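Side-chain contacts in putative GGDEF domain protein (Pseudomonas aeruginosa, PDB 7E6G), which probably makes cyclic di-GMP from two molecules of GTP, as a magnesium-dependent diguanylate cyclase of the GGDEF family: residues A[14-19]-A[25-30]; A[121-126]-A[228-233]; A[167-172]-A[200-205]; A[244-249]-A[257-262]. All blocks are in the same frame, centred on the assembly; numbering follows the deposited sequence.

Interaction 1. Residues A[14-19]-A[25-30]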
loop_
_atom_site.group_PDB
_atom_site.type_symbol
_atom_site.label_atom_id
_atom_site.label_comp_id
_atom_site.label_asym_id
_atom_site.label_seq_id
_atom_site.Cartn_x
_atom_site.Cartn_y
_atom_site.Cartn_z
ATOM N N GLY A 14 -39.362 8.651 -59.154
ATOM C CA GLY A 14 -39.684 8.487 -60.555
ATOM C C GLY A 14 -41.174 8.331 -60.777
ATOM O O GLY A 14 -41.742 8.939 -61.687
ATOM N N LEU A 15 -41.825 7.514 -59.942
ATOM C CA LEU A 15 -43.270 7.319 -60.052
ATOM C C LEU A 15 -44.015 8.644 -59.910
ATOM O O LEU A 15 -44.927 8.952 -60.692
ATOM C CB LEU A 15 -43.741 6.328 -58.983
ATOM C CG LEU A 15 -43.689 4.827 -59.250
ATOM C CD1 LEU A 15 -42.471 4.492 -60.062
ATOM C CD2 LEU A 15 -43.677 4.062 -57.930
ATOM N N LEU A 16 -43.636 9.441 -58.906
ATOM C CA LEU A 16 -44.351 10.677 -58.616
ATOM C C LEU A 16 -44.126 11.720 -59.694
ATOM O O LEU A 16 -44.990 12.580 -59.900
ATOM C CB LEU A 16 -43.921 11.230 -57.263
ATOM C CG LEU A 16 -44.459 10.454 -56.069
ATOM C CD1 LEU A 16 -43.771 10.900 -54.783
ATOM C CD2 LEU A 16 -45.982 10.597 -55.990
ATOM N N ALA A 17 -42.971 11.664 -60.374
ATOM C CA ALA A 17 -42.693 12.559 -61.495
ATOM C C ALA A 17 -43.421 12.158 -62.779
ATOM O O ALA A 17 -43.809 13.035 -63.558
ATOM C CB ALA A 17 -41.189 12.607 -61.756
ATOM N N ASP A 18 -43.616 10.864 -63.024
ATOM C CA ASP A 18 -44.126 10.407 -64.318
ATOM C C ASP A 18 -45.499 11.000 -64.639
ATOM O O ASP A 18 -46.471 10.721 -63.915
ATOM C CB ASP A 18 -44.208 8.886 -64.356
ATOM C CG ASP A 18 -44.568 8.355 -65.745
ATOM O OD1 ASP A 18 -43.714 7.683 -66.372
ATOM O OD2 ASP A 18 -45.701 8.629 -66.214
ATOM N N PRO A 19 -45.637 11.768 -65.731
ATOM C CA PRO A 19 -46.914 12.463 -65.996
ATOM C C PRO A 19 -48.107 11.540 -66.163
ATOM O O PRO A 19 -49.252 11.996 -66.006
ATOM C CB PRO A 19 -46.627 13.244 -67.288
ATOM C CG PRO A 19 -45.156 13.412 -67.299
ATOM C CD PRO A 19 -44.594 12.153 -66.697
ATOM N N PRO A 25 -55.873 8.330 -58.477
ATOM C CA PRO A 25 -56.302 8.474 -57.072
ATOM C C PRO A 25 -55.238 8.112 -56.047
ATOM O O PRO A 25 -55.373 8.514 -54.882
ATOM C CB PRO A 25 -57.505 7.525 -56.974
ATOM C CG PRO A 25 -57.996 7.401 -58.362
ATOM C CD PRO A 25 -56.795 7.485 -59.252
ATOM N N LEU A 26 -54.182 7.488 -56.447
ATOM C CA LEU A 26 -53.147 7.130 -55.569
ATOM C C LEU A 26 -51.929 7.905 -55.601
ATOM O O LEU A 26 -51.110 7.604 -54.923
ATOM C CB LEU A 26 -52.791 5.700 -55.752
ATOM C CG LEU A 26 -53.689 4.530 -55.643
ATOM C CD1 LEU A 26 -52.941 3.296 -55.667
ATOM C CD2 LEU A 26 -54.588 4.565 -54.539
ATOM N N HIS A 27 -51.809 8.882 -56.434
ATOM C CA HIS A 27 -50.664 9.706 -56.523
ATOM C C HIS A 27 -50.368 10.608 -55.400
ATOM O O HIS A 27 -49.423 10.573 -54.821
ATOM C CB HIS A 27 -50.836 10.512 -57.731
ATOM C CG HIS A 27 -49.663 11.329 -58.069
ATOM N ND1 HIS A 27 -49.579 12.638 -57.765
ATOM C CD2 HIS A 27 -48.514 11.016 -58.654
ATOM C CE1 HIS A 27 -48.413 13.085 -58.091
ATOM N NE2 HIS A 27 -47.758 12.133 -58.665
ATOM N N GLN A 28 -51.349 11.298 -55.016
ATOM C CA GLN A 28 -51.341 12.227 -53.963
ATOM C C GLN A 28 -51.165 11.532 -52.654
ATOM O O GLN A 28 -50.725 12.055 -51.830
ATOM C CB GLN A 28 -52.537 13.131 -54.098
ATOM C CG GLN A 28 -52.453 14.522 -53.575
ATOM C CD GLN A 28 -53.463 14.764 -52.461
ATOM O OE1 GLN A 28 -53.840 15.865 -52.189
ATOM N NE2 GLN A 28 -53.936 13.722 -51.865
ATOM N N ALA A 29 -51.678 10.373 -52.484
ATOM C CA ALA A 29 -51.499 9.530 -51.389
ATOM C C ALA A 29 -50.115 9.073 -51.225
ATOM O O ALA A 29 -49.689 9.054 -50.225
ATOM C CB ALA A 29 -52.401 8.413 -51.602
ATOM N N LEU A 30 -49.451 8.693 -52.256
ATOM C CA LEU A 30 -48.111 8.306 -52.231
ATOM C C LEU A 30 -47.227 9.385 -51.961
ATOM O O LEU A 30 -46.266 9.163 -51.450
ATOM C CB LEU A 30 -47.701 7.545 -53.427
ATOM C CG LEU A 30 -46.300 7.076 -53.471
ATOM C CD1 LEU A 30 -45.934 5.974 -52.608
ATOM C CD2 LEU A 30 -45.910 6.651 -54.778
#

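Interaction 2. Residues A[121-126]-A[228-233]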
loop_
_atom_site.group_PDB
_atom_site.type_symbol
_atom_site.label_atom_id
_atom_site.label_comp_id
_atom_site.label_asym_id
_atom_site.label_seq_id
_atom_site.Cartn_x
_atom_site.Cartn_y
_atom_site.Cartn_z
ATOM N N GLU A 121 22.185 -14.299 29.155
ATOM C CA GLU A 121 21.001 -15.058 28.747
ATOM C C GLU A 121 21.234 -16.569 28.827
ATOM O O GLU A 121 20.283 -17.329 29.046
ATOM C CB GLU A 121 20.507 -14.635 27.359
ATOM C CG GLU A 121 21.459 -14.797 26.217
ATOM C CD GLU A 121 20.973 -14.067 24.965
ATOM O OE1 GLU A 121 21.092 -14.628 23.844
ATOM O OE2 GLU A 121 20.459 -12.931 25.110
ATOM N N GLU A 122 22.480 -17.029 28.737
ATOM C CA GLU A 122 22.707 -18.457 28.937
ATOM C C GLU A 122 22.689 -18.855 30.415
ATOM O O GLU A 122 22.284 -19.977 30.733
ATOM C CB GLU A 122 24.019 -18.884 28.280
ATOM C CG GLU A 122 23.959 -18.930 26.751
ATOM C CD GLU A 122 22.924 -19.904 26.233
ATOM O OE1 GLU A 122 22.728 -20.947 26.891
ATOM O OE2 GLU A 122 22.323 -19.635 25.166
ATOM N N ASN A 123 22.972 -17.997 31.318
ATOM C CA ASN A 123 22.824 -18.305 32.661
ATOM C C ASN A 123 21.447 -18.427 32.946
ATOM O O ASN A 123 21.182 -19.170 33.751
ATOM C CB ASN A 123 23.256 -17.242 33.565
ATOM C CG ASN A 123 24.392 -17.605 34.349
ATOM O OD1 ASN A 123 25.196 -18.095 33.885
ATOM N ND2 ASN A 123 24.438 -17.314 35.503
ATOM N N GLU A 124 20.577 -17.579 32.431
ATOM C CA GLU A 124 19.136 -17.714 32.636
ATOM C C GLU A 124 18.599 -19.015 32.027
ATOM O O GLU A 124 17.823 -19.738 32.672
ATOM C CB GLU A 124 18.410 -16.481 32.087
ATOM C CG GLU A 124 18.475 -15.268 33.041
ATOM C CD GLU A 124 18.282 -13.920 32.338
ATOM O OE1 GLU A 124 18.636 -12.871 32.935
ATOM O OE2 GLU A 124 17.768 -13.907 31.196
ATOM N N ARG A 125 19.038 -19.399 30.900
ATOM C CA ARG A 125 18.600 -20.592 30.309
ATOM C C ARG A 125 18.968 -21.768 31.100
ATOM O O ARG A 125 18.388 -22.740 30.993
ATOM C CB ARG A 125 19.206 -20.679 28.960
ATOM C CG ARG A 125 18.594 -21.615 27.989
ATOM C CD ARG A 125 19.452 -21.655 26.769
ATOM N NE ARG A 125 18.691 -21.641 25.548
ATOM C CZ ARG A 125 18.380 -20.572 24.828
ATOM N NH1 ARG A 125 17.620 -20.697 23.752
ATOM N NH2 ARG A 125 18.778 -19.380 25.167
ATOM N N SER A 126 20.070 -21.732 31.762
ATOM C CA SER A 126 20.533 -22.788 32.607
ATOM C C SER A 126 19.762 -23.019 33.785
ATOM O O SER A 126 19.774 -24.044 34.308
ATOM C CB SER A 126 21.928 -22.555 32.998
ATOM O OG SER A 126 22.714 -22.842 31.906
ATOM N N THR A 228 36.001 -24.343 32.112
ATOM C CA THR A 228 35.083 -24.770 33.156
ATOM C C THR A 228 33.692 -25.003 32.597
ATOM O O THR A 228 33.349 -24.589 31.488
ATOM C CB THR A 228 34.930 -23.758 34.296
ATOM O OG1 THR A 228 34.333 -24.426 35.413
ATOM C CG2 THR A 228 33.998 -22.624 33.888
ATOM N N GLU A 229 32.883 -25.654 33.418
ATOM C CA GLU A 229 31.457 -25.792 33.186
ATOM C C GLU A 229 30.689 -24.825 34.072
ATOM O O GLU A 229 31.079 -24.539 35.208
ATOM C CB GLU A 229 30.985 -27.205 33.484
ATOM C CG GLU A 229 29.651 -27.516 32.895
ATOM C CD GLU A 229 29.246 -28.930 33.192
ATOM O OE1 GLU A 229 28.079 -29.289 32.914
ATOM O OE2 GLU A 229 30.117 -29.694 33.666
ATOM N N HIS A 230 29.585 -24.323 33.551
ATOM C CA HIS A 230 28.754 -23.475 34.378
ATOM C C HIS A 230 28.060 -24.296 35.465
ATOM O O HIS A 230 27.320 -25.239 35.164
ATOM C CB HIS A 230 27.715 -22.750 33.550
ATOM C CG HIS A 230 26.734 -22.028 34.403
ATOM N ND1 HIS A 230 27.119 -21.021 35.260
ATOM C CD2 HIS A 230 25.411 -22.216 34.603
ATOM C CE1 HIS A 230 26.062 -20.588 35.922
ATOM N NE2 HIS A 230 25.013 -21.296 35.542
ATOM N N ARG A 231 28.275 -23.916 36.724
ATOM C CA ARG A 231 27.613 -24.538 37.866
ATOM C C ARG A 231 26.336 -23.767 38.190
ATOM O O ARG A 231 26.386 -22.559 38.434
ATOM C CB ARG A 231 28.561 -24.567 39.062
ATOM C CG ARG A 231 29.900 -25.222 38.719
ATOM C CD ARG A 231 30.929 -25.141 39.854
ATOM N NE ARG A 231 32.232 -25.661 39.432
ATOM C CZ ARG A 231 33.326 -25.683 40.196
ATOM N NH1 ARG A 231 33.287 -25.214 41.444
ATOM N NH2 ARG A 231 34.457 -26.181 39.703
ATOM N N ILE A 232 25.192 -24.454 38.191
ATOM C CA ILE A 232 23.909 -23.767 38.358
ATOM C C ILE A 232 23.794 -23.178 39.767
ATOM O O ILE A 232 24.294 -23.735 40.753
ATOM C CB ILE A 232 22.738 -24.718 38.040
ATOM C CG1 ILE A 232 22.733 -25.078 36.547
ATOM C CG2 ILE A 232 21.400 -24.090 38.408
ATOM C CD1 ILE A 232 21.700 -26.135 36.168
ATOM N N GLY A 233 23.141 -22.022 39.860
ATOM C CA GLY A 233 23.090 -21.302 41.114
ATOM C C GLY A 233 24.257 -20.375 41.301
ATOM O O GLY A 233 24.615 -20.047 42.439
#

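Interaction 3. Residues A[167-172]-A[200-205]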
loop_
_atom_site.group_PDB
_atom_site.type_symbol
_atom_site.label_atom_id
_atom_site.label_comp_id
_atom_site.label_asym_id
_atom_site.label_seq_id
_atom_site.Cartn_x
_atom_site.Cartn_y
_atom_site.Cartn_z
ATOM N N GLU A 167 37.098 -20.183 14.826
ATOM C CA GLU A 167 35.732 -20.217 14.317
ATOM C C GLU A 167 35.502 -21.395 13.377
ATOM O O GLU A 167 34.383 -21.910 13.300
ATOM C CB GLU A 167 35.405 -18.913 13.610
ATOM C CG GLU A 167 35.149 -17.799 14.562
ATOM C CD GLU A 167 33.744 -17.842 15.146
ATOM O OE1 GLU A 167 32.951 -16.918 14.860
ATOM O OE2 GLU A 167 33.429 -18.802 15.888
ATOM N N SER A 168 36.537 -21.842 12.665
ATOM C CA SER A 168 36.336 -22.947 11.733
ATOM C C SER A 168 36.120 -24.300 12.410
ATOM O O SER A 168 35.567 -25.200 11.777
ATOM C CB SER A 168 37.514 -23.059 10.775
ATOM O OG SER A 168 37.129 -23.808 9.628
ATOM N N GLU A 169 36.557 -24.486 13.654
ATOM C CA GLU A 169 36.375 -25.757 14.348
ATOM C C GLU A 169 35.230 -25.738 15.347
ATOM O O GLU A 169 35.089 -26.695 16.113
ATOM C CB GLU A 169 37.651 -26.173 15.094
ATOM C CG GLU A 169 38.893 -26.354 14.220
ATOM C CD GLU A 169 38.777 -27.475 13.194
ATOM O OE1 GLU A 169 39.229 -27.235 12.044
ATOM O OE2 GLU A 169 38.262 -28.577 13.538
ATOM N N LEU A 170 34.446 -24.669 15.398
ATOM C CA LEU A 170 33.351 -24.550 16.349
ATOM C C LEU A 170 32.019 -24.936 15.705
ATOM O O LEU A 170 31.830 -24.794 14.490
ATOM C CB LEU A 170 33.270 -23.124 16.895
ATOM C CG LEU A 170 34.396 -22.688 17.830
ATOM C CD1 LEU A 170 34.101 -21.293 18.321
ATOM C CD2 LEU A 170 34.493 -23.648 18.993
ATOM N N ARG A 171 31.095 -25.436 16.531
ATOM C CA ARG A 171 29.759 -25.738 16.041
ATOM C C ARG A 171 29.000 -24.431 15.808
ATOM O O ARG A 171 29.452 -23.349 16.189
ATOM C CB ARG A 171 29.019 -26.657 17.016
ATOM C CG ARG A 171 29.716 -27.979 17.282
ATOM C CD ARG A 171 30.300 -28.032 18.672
ATOM N NE ARG A 171 29.336 -28.440 19.689
ATOM C CZ ARG A 171 29.342 -28.009 20.950
ATOM N NH1 ARG A 171 28.441 -28.450 21.813
ATOM N NH2 ARG A 171 30.244 -27.129 21.357
ATOM N N GLU A 172 27.836 -24.529 15.163
ATOM C CA GLU A 172 27.244 -23.319 14.600
ATOM C C GLU A 172 26.692 -22.390 15.675
ATOM O O GLU A 172 26.654 -21.174 15.467
ATOM C CB GLU A 172 26.175 -23.685 13.568
ATOM C CG GLU A 172 24.761 -23.815 14.098
ATOM C CD GLU A 172 23.765 -24.203 13.009
ATOM O OE1 GLU A 172 23.038 -23.312 12.510
ATOM O OE2 GLU A 172 23.719 -25.399 12.644
ATOM N N LEU A 200 37.091 -28.603 21.931
ATOM C CA LEU A 200 38.206 -27.793 22.408
ATOM C C LEU A 200 39.541 -28.311 21.879
ATOM O O LEU A 200 40.411 -27.521 21.486
ATOM C CB LEU A 200 38.209 -27.753 23.937
ATOM C CG LEU A 200 37.012 -27.072 24.618
ATOM C CD1 LEU A 200 37.170 -27.057 26.136
ATOM C CD2 LEU A 200 36.803 -25.662 24.095
ATOM N N GLU A 201 39.731 -29.632 21.859
ATOM C CA GLU A 201 40.994 -30.152 21.349
ATOM C C GLU A 201 41.144 -29.870 19.861
ATOM O O GLU A 201 42.260 -29.646 19.384
ATOM C CB GLU A 201 41.117 -31.647 21.637
ATOM C CG GLU A 201 41.593 -31.966 23.061
ATOM C CD GLU A 201 42.763 -31.088 23.540
ATOM O OE1 GLU A 201 43.870 -31.152 22.946
ATOM O OE2 GLU A 201 42.573 -30.330 24.524
ATOM N N ARG A 202 40.037 -29.838 19.120
ATOM C CA ARG A 202 40.133 -29.484 17.705
ATOM C C ARG A 202 40.452 -28.004 17.523
ATOM O O ARG A 202 41.182 -27.627 16.605
ATOM C CB ARG A 202 38.840 -29.844 16.987
ATOM C CG ARG A 202 38.925 -31.174 16.280
ATOM C CD ARG A 202 37.685 -31.443 15.459
ATOM N NE ARG A 202 36.599 -31.902 16.315
ATOM C CZ ARG A 202 35.520 -31.179 16.580
ATOM N NH1 ARG A 202 35.388 -29.965 16.038
ATOM N NH2 ARG A 202 34.585 -31.674 17.379
ATOM N N VAL A 203 39.911 -27.157 18.396
ATOM C CA VAL A 203 40.249 -25.740 18.391
ATOM C C VAL A 203 41.736 -25.540 18.650
ATOM O O VAL A 203 42.405 -24.726 17.987
ATOM C CB VAL A 203 39.391 -25.018 19.433
ATOM C CG1 VAL A 203 39.879 -23.598 19.642
ATOM C CG2 VAL A 203 37.948 -25.071 18.985
ATOM N N ARG A 204 42.280 -26.282 19.618
ATOM C CA ARG A 204 43.692 -26.122 19.926
ATOM C C ARG A 204 44.568 -26.689 18.827
ATOM O O ARG A 204 45.614 -26.113 18.531
ATOM C CB ARG A 204 44.023 -26.743 21.272
ATOM C CG ARG A 204 43.035 -26.310 22.323
ATOM C CD ARG A 204 43.589 -26.447 23.710
ATOM N NE ARG A 204 44.329 -27.683 23.912
ATOM C CZ ARG A 204 45.588 -27.723 24.318
ATOM N NH1 ARG A 204 46.191 -28.892 24.485
ATOM N NH2 ARG A 204 46.240 -26.584 24.551
ATOM N N ASP A 205 44.168 -27.790 18.194
ATOM C CA ASP A 205 44.887 -28.229 17.002
ATOM C C ASP A 205 44.851 -27.139 15.942
ATOM O O ASP A 205 45.866 -26.836 15.305
ATOM C CB ASP A 205 44.295 -29.530 16.445
ATOM C CG ASP A 205 44.408 -30.708 17.414
ATOM O OD1 ASP A 205 45.089 -30.586 18.472
ATOM O OD2 ASP A 205 43.790 -31.762 17.108
#

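Interaction 4. Residues A[244-249]-A[257-262]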
loop_
_atom_site.group_PDB
_atom_site.type_symbol
_atom_site.label_atom_id
_atom_site.label_comp_id
_atom_site.label_asym_id
_atom_site.label_seq_id
_atom_site.Cartn_x
_atom_site.Cartn_y
_atom_site.Cartn_z
ATOM N N ASP A 244 38.971 -18.303 34.198
ATOM C CA ASP A 244 40.166 -17.479 34.245
ATOM C C ASP A 244 41.219 -18.066 35.179
ATOM O O ASP A 244 42.419 -18.050 34.881
ATOM C CB ASP A 244 39.753 -16.093 34.700
ATOM C CG ASP A 244 40.747 -15.073 34.359
ATOM O OD1 ASP A 244 40.510 -14.335 33.384
ATOM O OD2 ASP A 244 41.769 -15.015 35.062
ATOM N N ALA A 245 40.796 -18.554 36.341
ATOM C CA ALA A 245 41.749 -19.162 37.261
ATOM C C ALA A 245 42.333 -20.435 36.663
ATOM O O ALA A 245 43.515 -20.742 36.862
ATOM C CB ALA A 245 41.069 -19.442 38.602
ATOM N N ALA A 246 41.520 -21.180 35.902
ATOM C CA ALA A 246 42.045 -22.350 35.201
ATOM C C ALA A 246 43.105 -21.938 34.182
ATOM O O ALA A 246 44.179 -22.547 34.110
ATOM C CB ALA A 246 40.913 -23.123 34.529
ATOM N N LEU A 247 42.818 -20.893 33.394
ATOM C CA LEU A 247 43.830 -20.283 32.536
ATOM C C LEU A 247 45.112 -19.952 33.297
ATOM O O LEU A 247 46.221 -20.174 32.790
ATOM C CB LEU A 247 43.272 -19.016 31.897
ATOM C CG LEU A 247 43.855 -18.570 30.562
ATOM C CD1 LEU A 247 42.969 -17.511 29.966
ATOM C CD2 LEU A 247 45.213 -18.011 30.752
ATOM N N LEU A 248 44.989 -19.369 34.488
ATOM C CA LEU A 248 46.191 -19.052 35.257
ATOM C C LEU A 248 46.984 -20.316 35.570
ATOM O O LEU A 248 48.217 -20.331 35.456
ATOM C CB LEU A 248 45.819 -18.330 36.543
ATOM C CG LEU A 248 46.714 -17.220 37.071
ATOM C CD1 LEU A 248 46.684 -17.292 38.566
ATOM C CD2 LEU A 248 48.142 -17.299 36.569
ATOM N N ASP A 249 46.292 -21.390 35.961
ATOM C CA ASP A 249 46.998 -22.643 36.241
ATOM C C ASP A 249 47.666 -23.202 34.986
ATOM O O ASP A 249 48.793 -23.712 35.048
ATOM C CB ASP A 249 46.040 -23.670 36.834
ATOM C CG ASP A 249 45.542 -23.269 38.205
ATOM O OD1 ASP A 249 46.279 -22.533 38.921
ATOM O OD2 ASP A 249 44.403 -23.677 38.546
ATOM N N LYS A 257 49.175 -25.538 27.324
ATOM C CA LYS A 257 48.450 -26.424 28.219
ATOM C C LYS A 257 46.987 -26.011 28.248
ATOM O O LYS A 257 46.628 -24.884 27.896
ATOM C CB LYS A 257 49.025 -26.384 29.647
ATOM C CG LYS A 257 49.800 -27.614 30.049
ATOM C CD LYS A 257 51.257 -27.516 29.616
ATOM C CE LYS A 257 51.969 -28.873 29.660
ATOM N NZ LYS A 257 51.911 -29.499 31.027
ATOM N N CYS A 258 46.145 -26.935 28.697
ATOM C CA CYS A 258 44.711 -26.686 28.805
ATOM C C CYS A 258 44.233 -27.377 30.075
ATOM O O CYS A 258 44.132 -28.608 30.111
ATOM C CB CYS A 258 43.976 -27.200 27.579
ATOM S SG CYS A 258 42.197 -27.197 27.753
ATOM N N VAL A 259 43.952 -26.604 31.118
ATOM C CA VAL A 259 43.543 -27.192 32.386
ATOM C C VAL A 259 42.043 -26.997 32.582
ATOM O O VAL A 259 41.475 -25.950 32.245
ATOM C CB VAL A 259 44.343 -26.629 33.572
ATOM C CG1 VAL A 259 45.790 -26.520 33.215
ATOM C CG2 VAL A 259 43.780 -25.332 34.023
ATOM N N PHE A 260 41.399 -28.047 33.082
ATOM C CA PHE A 260 40.005 -28.048 33.487
ATOM C C PHE A 260 39.924 -27.820 34.992
ATOM O O PHE A 260 40.825 -28.199 35.746
ATOM C CB PHE A 260 39.324 -29.370 33.109
ATOM C CG PHE A 260 39.200 -29.592 31.617
ATOM C CD1 PHE A 260 40.321 -29.907 30.848
ATOM C CD2 PHE A 260 37.966 -29.490 30.982
ATOM C CE1 PHE A 260 40.215 -30.108 29.470
ATOM C CE2 PHE A 260 37.846 -29.697 29.612
ATOM C CZ PHE A 260 38.973 -30.001 28.854
ATOM N N ALA A 261 38.855 -27.145 35.413
ATOM C CA ALA A 261 38.486 -27.005 36.816
ATOM C C ALA A 261 37.228 -27.827 37.082
ATOM O O ALA A 261 36.270 -27.772 36.300
ATOM C CB ALA A 261 38.239 -25.534 37.172
ATOM N N ALA A 262 37.229 -28.598 38.172
ATOM C CA ALA A 262 36.048 -29.340 38.619
ATOM C C ALA A 262 35.671 -28.893 40.033
ATOM O O ALA A 262 36.195 -27.894 40.548
ATOM C CB ALA A 262 36.275 -30.853 38.562
#

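Interaction 1. Residues A[14-19]-A[25-30]
Leu16, in the last turn of helix 3-17, and His27, at the start of helix 27-102, bring their CA atoms to 6.7 Å of each other, the closest approach of the two backbones. The imidazole reaches the rest of the way. With CG anti to the backbone N (chi1 -174°), the ring of His27 extends from its own helix to the carbonyl of Leu16, where NE2 donates a nearly straight hydrogen bond to Leu16 O (3.1 Å, 174° at the hydrogen). The donor lies in the carbonyl plane, on a lone pair of the oxygen, and the oxygen lies 3° out of the ring plane; the bond helps to fix the rotation of the ring. His22 of the connecting loop bonds to the same oxygen, and its ring meets that of His27. The same leucine also covers the imidazole: its methyl CD2 sits over one face of His27, 3.9 Å from the ring centroid, as a CH-pi contact. This methyl also meets Leu30 CD2 at 4.1 Å, about one turn further along the second helix. Together these contacts close a helical hairpin. Leu15 packs on Ala29 of the second subunit and Leu26 on Leu15 of that subunit, placing the hairpin against the neighbouring chain. Within its own chain, Leu16 goes on to touch Ala31 and Arg34, so that the end of helix 3-17 lies along the first turns of helix 27-102.

Interaction 2. Residues A[121-126]-A[228-233]
The imidazole of His230 has the side-chain amide of Asn123 over one face, with OD1 3.3 Å above the ring plane and displaced toward the rim, where CE1 is its nearest atom. On the opposite face lies the backbone N of Ile232 from His230's own segment, 4.0 Å above the plane and again off centre. Amide and ring are inclined by 48°, so they do not stack flat on each other. Ser126 comes in obliquely, its CB 3.8 Å from His230 CD2. His230 already points its CB toward helix 112-128, and CG anti to the backbone N (chi1 172°) extends the ring further that way. Ile232, exposed, brings CD1 to 3.4 Å from Ser126 O. The strongest polar partners lie outside both segments: Asn123 OD1 bonds to Tyr133 OH, Ser126 OG to Gln131 O, and His230 ND1 to Thr239 OG1 on helix 236-252, while the Tyr133 ring also stacks with that of His230. No hydrogen bond crosses between the two segments. The contact itself is therefore van der Waals and weakly electrostatic: Asn123 OD1, held by Tyr133, puts its partial negative charge near His230 CE1, where the attraction is probably slight.

Interaction 3. Residues A[167-172]-A[200-205]
Glu169 and Leu170, just past helix 152-168, pack against Arg202 and Val203 of helix 193-208 in the alpha/beta fold of the GGDEF domain. The tight part is apolar and centres on Val203. Its methyl CG2 meets Leu170 CD2 at 3.7 Å and lies 4.1 Å from Glu169 CB; Val203 also touches Leu186 of strand 183-188 and Leu170 touches Cys176 of strand 175-178, so the pair packs on two neighbouring strands of the sheet. Towards solvent the contact is looser. Glu169 CG lies 3.5 Å from the backbone O of Arg202, and the bend at chi2 (-64°) lays the carboxylate beside the arginine's aliphatic stem, with Glu169 OE2 3.5 Å from Arg202 CD. The two side chains run at about a right angle to each other, and carboxylate and guanidinium planes are 60° apart. The opposite charges probably attract, but at 4.1 Å between Glu169 OE2 and Arg202 NH1 they are beyond a salt bridge. The exposed arginine, bent at chi3, has Glu169 O at the edge of its guanidinium, near the plane, 3.3 Å from Arg202 NH1.

Interaction 4. Residues A[244-249]-A[257-262]
Ala246 and Val259 face each other across the gap between helix 236-252 and strand 258-260, each with its CB pointing toward the other segment. The valine does most of the reaching. Its CG1 is anti to the carbonyl carbon (chi1 -43°), which puts CG2 between the backbone N and the carbonyl carbon and turns that methyl to the helix. The placing of CG2 is only approximate, since the model brings it too close to Ala246 O. As built, CG2 lies 3.7 Å from Ala246 CB and 4.0 Å from Asp249 CB, so it touches two residues three apart on the same helix face. Asp249 takes part through its CB. Two residues along the strand, Ala261 also aims its CB at the helix and meets Ala246 CB at 4.5 Å, a lighter touch. With alanine on the helix side, the CA atoms of Ala246 and Val259 come within 5.8 Å. Nothing polar joins the two segments. Cys258 and Phe260 point their CB away from helix 236-252; Cys258 touches Arg204 and Phe260 touches Leu193, both of helix 193-208, so the strand is sandwiched between helices on its two faces. Asp244 forms a salt bridge with Arg213 of the second subunit. Strand 258-260 runs parallel to its neighbour 223-229, with backbone bonds from Val259 to Val225 and Val227, and the arrangement is that of a beta-alpha-beta crossover, with the connecting helix lying over the strand that follows it.

Interaction 1 stands apart: its centre is about 133 Å from that of interaction 4, at the far end of the long helix 27-102, though both touch the second subunit. The other three belong to the globular catalytic end. Interaction 3 is nested within the chain loop that interaction 2 closes, their centres about 21 Å apart; the centre of interaction 4 is about 18 Å from each of theirs. Interactions 2 and 4 reach neighbouring strands of one sheet, 223-229 and 258-260; Arg204 of interaction 3 packs on Cys258 of interaction 4. Side chain to side chain, Val203 lies about 11 Å from Val140 and Ala246 about 11 Å from Asp139, both magnesium-site residues.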